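Local coordinates for regulatory protein SdiA (PDB 4LFU) that senses acylated homoserine lactone autoinducers made by other bacteria and, as a LuxR-type transcription factor, activates genes such as the ftsQAZ cell-division cluster, at residues Y42-R47 against D170-T175; T120-L123 against A129-F132. One frame throughout, in Å; residues are numbered along the deposited sequence.

Contact 1 of 2, residues Y42-R47 against D170-T175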
loop_
_atom_site.group_PDB
_atom_site.type_symbol
_atom_site.label_atom_id
_atom_site.label_comp_id
_atom_site.label_asym_id
_atom_site.label_seq_id
_atom_site.Cartn_x
_atom_site.Cartn_y
_atom_site.Cartn_z
ATOM N N TYR A 42 -23.556 4.763 4.671
ATOM C CA TYR A 42 -22.151 4.448 4.432
ATOM C C TYR A 42 -22.116 3.122 3.684
ATOM O O TYR A 42 -23.091 2.359 3.698
ATOM C CB TYR A 42 -21.388 4.313 5.754
ATOM C CG TYR A 42 -21.690 3.012 6.485
ATOM C CD1 TYR A 42 -22.794 2.918 7.331
ATOM C CD2 TYR A 42 -20.874 1.873 6.323
ATOM C CE1 TYR A 42 -23.106 1.752 7.970
ATOM C CE2 TYR A 42 -21.171 0.681 6.985
ATOM C CZ TYR A 42 -22.293 0.642 7.810
ATOM O OH TYR A 42 -22.656 -0.504 8.491
ATOM N N SER A 43 -21.005 2.876 3.002
ATOM C CA SER A 43 -20.680 1.567 2.500
ATOM C C SER A 43 -19.168 1.354 2.645
ATOM O O SER A 43 -18.385 2.254 2.407
ATOM C CB SER A 43 -21.144 1.393 1.048
ATOM O OG SER A 43 -20.418 2.215 0.158
ATOM N N LEU A 44 -18.767 0.158 3.052
ATOM C CA LEU A 44 -17.359 -0.165 3.152
ATOM C C LEU A 44 -17.134 -1.301 2.158
ATOM O O LEU A 44 -17.708 -2.376 2.334
ATOM C CB LEU A 44 -17.034 -0.585 4.593
ATOM C CG LEU A 44 -15.749 -0.131 5.312
ATOM C CD1 LEU A 44 -15.168 -1.312 6.187
ATOM C CD2 LEU A 44 -14.650 0.456 4.402
ATOM N N CYS A 45 -16.372 -1.021 1.088
ATOM C CA CYS A 45 -16.054 -1.976 -0.007
ATOM C C CYS A 45 -14.562 -2.217 -0.115
ATOM O O CYS A 45 -13.771 -1.285 -0.053
ATOM C CB CYS A 45 -16.492 -1.462 -1.380
ATOM S SG CYS A 45 -18.227 -1.058 -1.514
ATOM N N VAL A 46 -14.201 -3.477 -0.333
ATOM C CA VAL A 46 -12.809 -3.897 -0.375
ATOM C C VAL A 46 -12.600 -4.680 -1.651
ATOM O O VAL A 46 -13.198 -5.748 -1.805
ATOM C CB VAL A 46 -12.441 -4.748 0.907
ATOM C CG1 VAL A 46 -10.998 -5.193 0.880
ATOM C CG2 VAL A 46 -12.720 -3.945 2.192
ATOM N N ARG A 47 -11.794 -4.128 -2.563
ATOM C CA ARG A 47 -11.335 -4.830 -3.761
ATOM C C ARG A 47 -10.060 -5.601 -3.400
ATOM O O ARG A 47 -9.005 -5.013 -3.160
ATOM C CB ARG A 47 -11.045 -3.872 -4.979
ATOM C CG ARG A 47 -11.929 -2.591 -5.102
ATOM C CD ARG A 47 -11.849 -1.846 -6.507
ATOM N NE ARG A 47 -12.495 -2.680 -7.524
ATOM C CZ ARG A 47 -13.287 -2.264 -8.513
ATOM N NH1 ARG A 47 -13.568 -0.976 -8.684
ATOM N NH2 ARG A 47 -13.805 -3.165 -9.343
ATOM N N ASP A 170 -11.490 -10.587 9.776
ATOM C CA ASP A 170 -12.738 -10.506 9.006
ATOM C C ASP A 170 -12.618 -10.793 7.497
ATOM O O ASP A 170 -11.636 -10.412 6.849
ATOM C CB ASP A 170 -13.432 -9.174 9.238
ATOM C CG ASP A 170 -14.929 -9.274 9.020
ATOM O OD1 ASP A 170 -15.383 -9.166 7.862
ATOM O OD2 ASP A 170 -15.651 -9.490 10.013
ATOM N N GLU A 171 -13.641 -11.475 6.979
ATOM C CA GLU A 171 -13.725 -11.971 5.604
ATOM C C GLU A 171 -13.734 -10.825 4.579
ATOM O O GLU A 171 -13.330 -11.003 3.420
ATOM C CB GLU A 171 -15.009 -12.809 5.444
ATOM C CG GLU A 171 -16.248 -12.025 5.949
ATOM C CD GLU A 171 -17.595 -12.713 5.746
ATOM O OE1 GLU A 171 -18.592 -12.161 6.265
ATOM O OE2 GLU A 171 -17.674 -13.774 5.075
ATOM N N ILE A 172 -14.208 -9.660 5.021
ATOM C CA ILE A 172 -14.300 -8.482 4.179
ATOM C C ILE A 172 -12.908 -8.046 3.706
ATOM O O ILE A 172 -12.760 -7.626 2.553
ATOM C CB ILE A 172 -15.096 -7.322 4.856
ATOM C CG1 ILE A 172 -15.658 -6.373 3.785
ATOM C CG2 ILE A 172 -14.270 -6.614 5.965
ATOM C CD1 ILE A 172 -16.237 -5.053 4.293
ATOM N N VAL A 173 -11.902 -8.191 4.573
ATOM C CA VAL A 173 -10.549 -7.706 4.296
ATOM C C VAL A 173 -9.448 -8.765 4.101
ATOM O O VAL A 173 -8.377 -8.437 3.586
ATOM C CB VAL A 173 -10.052 -6.713 5.381
ATOM C CG1 VAL A 173 -10.574 -5.351 5.133
ATOM C CG2 VAL A 173 -10.423 -7.187 6.784
ATOM N N MET A 174 -9.681 -10.006 4.523
ATOM C CA MET A 174 -8.626 -11.039 4.478
ATOM C C MET A 174 -8.435 -11.721 3.115
ATOM O O MET A 174 -9.400 -12.132 2.461
ATOM C CB MET A 174 -8.798 -12.121 5.571
ATOM C CG MET A 174 -8.778 -11.645 7.023
ATOM S SD MET A 174 -7.555 -10.416 7.545
ATOM C CE MET A 174 -6.018 -11.360 7.527
ATOM N N THR A 175 -7.162 -11.855 2.729
ATOM C CA THR A 175 -6.754 -12.528 1.490
ATOM C C THR A 175 -6.467 -14.004 1.827
ATOM O O THR A 175 -6.395 -14.334 3.004
ATOM C CB THR A 175 -5.534 -11.804 0.835
ATOM O OG1 THR A 175 -4.540 -11.500 1.833
ATOM C CG2 THR A 175 -5.982 -10.509 0.203
#
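V46 meets V173 through methyls, and I172 through that residue's carbonyl oxygen as well as its side chain. One methyl of V46, CG2, approaches both partners, coming to 3.9 Å from V173 CG1 and 4.1 Å from I172 CG1. The side chains of V46 and V173 cross at a slant, whereas I172 reaches the strand by length: its CG1 lies anti to the backbone N (chi1 -157°) and CD1 continues the zigzag (chi2 -169°), carrying that methyl to 4.3 Å from L44 CD1.

Backbone oxygens are also pressed against hydrocarbon. V46 CB stands 3.3 Å from I172 O, and V46 CG1 lies beside the same oxygen; in return I172 CD1 rests 3.6 Å from L44 O. L44 and V46 are backbone hydrogen-bonded to Y60 and A58 of strand 57-61.

Strand 41-47 belongs to the antiparallel sheet of the GAF-like autoinducer-binding domain, and 170-175 lies in the connection from helix 147-167 to the helix-turn-helix domain. The contact therefore seats the start of the interdomain linker on one face of the sensory sheet, on alternate residues L44 and V46, while C45 and R47 point to the other face.

Hydrogen bonds shape the linker from within. D170 OD1 accepts from I172 N at 3.1 Å, nearly straight at 169°, closing an Asx turn, and D170 O accepts from both V173 N and M174 N. V173 O is bonded in turn by N127 ND2, from the loop joining strands 117-124 and 130-137.

Contact 2 of 2, residues T120-L123 against A129-F132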
loop_
_atom_site.group_PDB
_atom_site.type_symbol
_atom_site.label_atom_id
_atom_site.label_comp_id
_atom_site.label_asym_id
_atom_site.label_seq_id
_atom_site.Cartn_x
_atom_site.Cartn_y
_atom_site.Cartn_z
ATOM N N THR A 120 -16.185 9.818 -0.930
ATOM C CA THR A 120 -15.483 8.547 -0.705
ATOM C C THR A 120 -14.037 8.782 -0.246
ATOM O O THR A 120 -13.355 9.688 -0.725
ATOM C CB THR A 120 -15.544 7.634 -1.954
ATOM O OG1 THR A 120 -16.901 7.553 -2.387
ATOM C CG2 THR A 120 -15.036 6.210 -1.663
ATOM N N GLN A 121 -13.597 7.985 0.717
ATOM C CA GLN A 121 -12.197 7.961 1.102
ATOM C C GLN A 121 -11.640 6.564 0.831
ATOM O O GLN A 121 -12.308 5.586 1.083
ATOM C CB GLN A 121 -12.023 8.313 2.572
ATOM C CG GLN A 121 -10.561 8.447 2.975
ATOM C CD GLN A 121 -9.999 9.823 2.719
ATOM O OE1 GLN A 121 -10.733 10.808 2.605
ATOM N NE2 GLN A 121 -8.678 9.904 2.636
ATOM N N TYR A 122 -10.414 6.476 0.322
ATOM C CA TYR A 122 -9.806 5.163 0.131
ATOM C C TYR A 122 -8.380 4.982 0.680
ATOM O O TYR A 122 -7.638 5.964 0.894
ATOM C CB TYR A 122 -9.917 4.702 -1.325
ATOM C CG TYR A 122 -8.668 4.842 -2.144
ATOM C CD1 TYR A 122 -7.857 3.731 -2.438
ATOM C CD2 TYR A 122 -8.314 6.068 -2.658
ATOM C CE1 TYR A 122 -6.679 3.881 -3.197
ATOM C CE2 TYR A 122 -7.176 6.231 -3.397
ATOM C CZ TYR A 122 -6.365 5.147 -3.671
ATOM O OH TYR A 122 -5.256 5.384 -4.451
ATOM N N LEU A 123 -8.041 3.709 0.918
ATOM C CA LEU A 123 -6.739 3.284 1.387
ATOM C C LEU A 123 -6.361 1.912 0.833
ATOM O O LEU A 123 -7.186 0.971 0.817
ATOM C CB LEU A 123 -6.729 3.183 2.923
ATOM C CG LEU A 123 -5.345 2.890 3.523
ATOM C CD1 LEU A 123 -4.412 4.061 3.263
ATOM C CD2 LEU A 123 -5.404 2.570 5.007
ATOM N N ALA A 129 -5.161 -5.109 -0.571
ATOM C CA ALA A 129 -6.589 -4.919 -0.806
ATOM C C ALA A 129 -6.822 -3.425 -0.856
ATOM O O ALA A 129 -6.089 -2.657 -0.230
ATOM C CB ALA A 129 -7.414 -5.558 0.302
ATOM N N LEU A 130 -7.832 -2.999 -1.602
ATOM C CA LEU A 130 -8.162 -1.580 -1.647
ATOM C C LEU A 130 -9.476 -1.390 -0.928
ATOM O O LEU A 130 -10.498 -1.985 -1.308
ATOM C CB LEU A 130 -8.257 -1.076 -3.101
ATOM C CG LEU A 130 -7.017 -1.054 -4.005
ATOM C CD1 LEU A 130 -7.438 -0.551 -5.367
ATOM C CD2 LEU A 130 -5.928 -0.132 -3.454
ATOM N N GLY A 131 -9.443 -0.576 0.121
ATOM C CA GLY A 131 -10.628 -0.303 0.904
ATOM C C GLY A 131 -11.173 1.058 0.553
ATOM O O GLY A 131 -10.414 2.030 0.384
ATOM N N PHE A 132 -12.494 1.116 0.409
ATOM C CA PHE A 132 -13.214 2.350 0.072
ATOM C C PHE A 132 -14.305 2.604 1.114
ATOM O O PHE A 132 -15.170 1.760 1.338
ATOM C CB PHE A 132 -13.865 2.223 -1.307
ATOM C CG PHE A 132 -12.879 2.034 -2.440
ATOM C CD1 PHE A 132 -12.442 3.125 -3.181
ATOM C CD2 PHE A 132 -12.398 0.758 -2.771
ATOM C CE1 PHE A 132 -11.523 2.960 -4.198
ATOM C CE2 PHE A 132 -11.492 0.574 -3.833
ATOM C CZ PHE A 132 -11.053 1.667 -4.531
#
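L123 and G131 exchange two nearly straight backbone hydrogen bonds, L123 N to G131 O at 3.0 Å (165°) and G131 N to L123 O at 2.8 Å (168°), so each satisfies the other's amide and carbonyl. Q121 continues the ladder with L133. Y122 and F132 form the intervening, non-hydrogen-bonded pair, with CA atoms 4.4 Å apart. Their backbone polar groups turn to the flanking segments, Y122 bonding to G91 and F132 to C45 of strand 41-47; likewise T120 bonds to L93 and L130 to R47. Weak CA-H...O contacts lie between the pair's strands: Y122 CA approaches G131 O at 3.2 Å, strongly bent, and F132 CA approaches Q121 O at 3.5 Å. A129 N is bonded to N127 OD1.

On the face shared by Y122 and F132, the two aromatic side chains lie alongside each other and point the same way. Their planes are near parallel, at 18°, but slid so far that the rings barely overlap; instead F132 CD1 packs 3.5 Å from Y122 CB. L130 CD2 touches the edge of the Y122 ring at CE1, and F88 meets that ring edge-to-face.

T120 CG2 sits at the edge of the F132 ring, and its OG1 is bonded to W95 NE1 and S134 OG. Q121, on the reverse face with L123, has its OE1 bonded to H92 ND1 and packs on helix 147-167. The result is a regular antiparallel beta hairpin within the helix-covered sheet of a LuxR-type autoinducer-binding domain.

The two contacts are centred about 9 Å apart and meet along one seam of the sheet, where strands 41-47 and 130-137 are neighbours. C45 O lies 2.8 Å from F132 N and R47 N 2.8 Å from L130 O, both probable hydrogen bonds. F132 is also packed by residues from both faces, with R47 CG 3.4 Å from its CE2 and L44 CD2 3.4 Å from its O. Contact 1 lies on the face bearing the interdomain linker; the aromatic side of contact 2 faces the other way, where a tetraethylene glycol, probably from the crystallisation liquor, lies about 6 Å from the T120 side chain and may mark the pocket in which LuxR-type receptors hold their autoinducer.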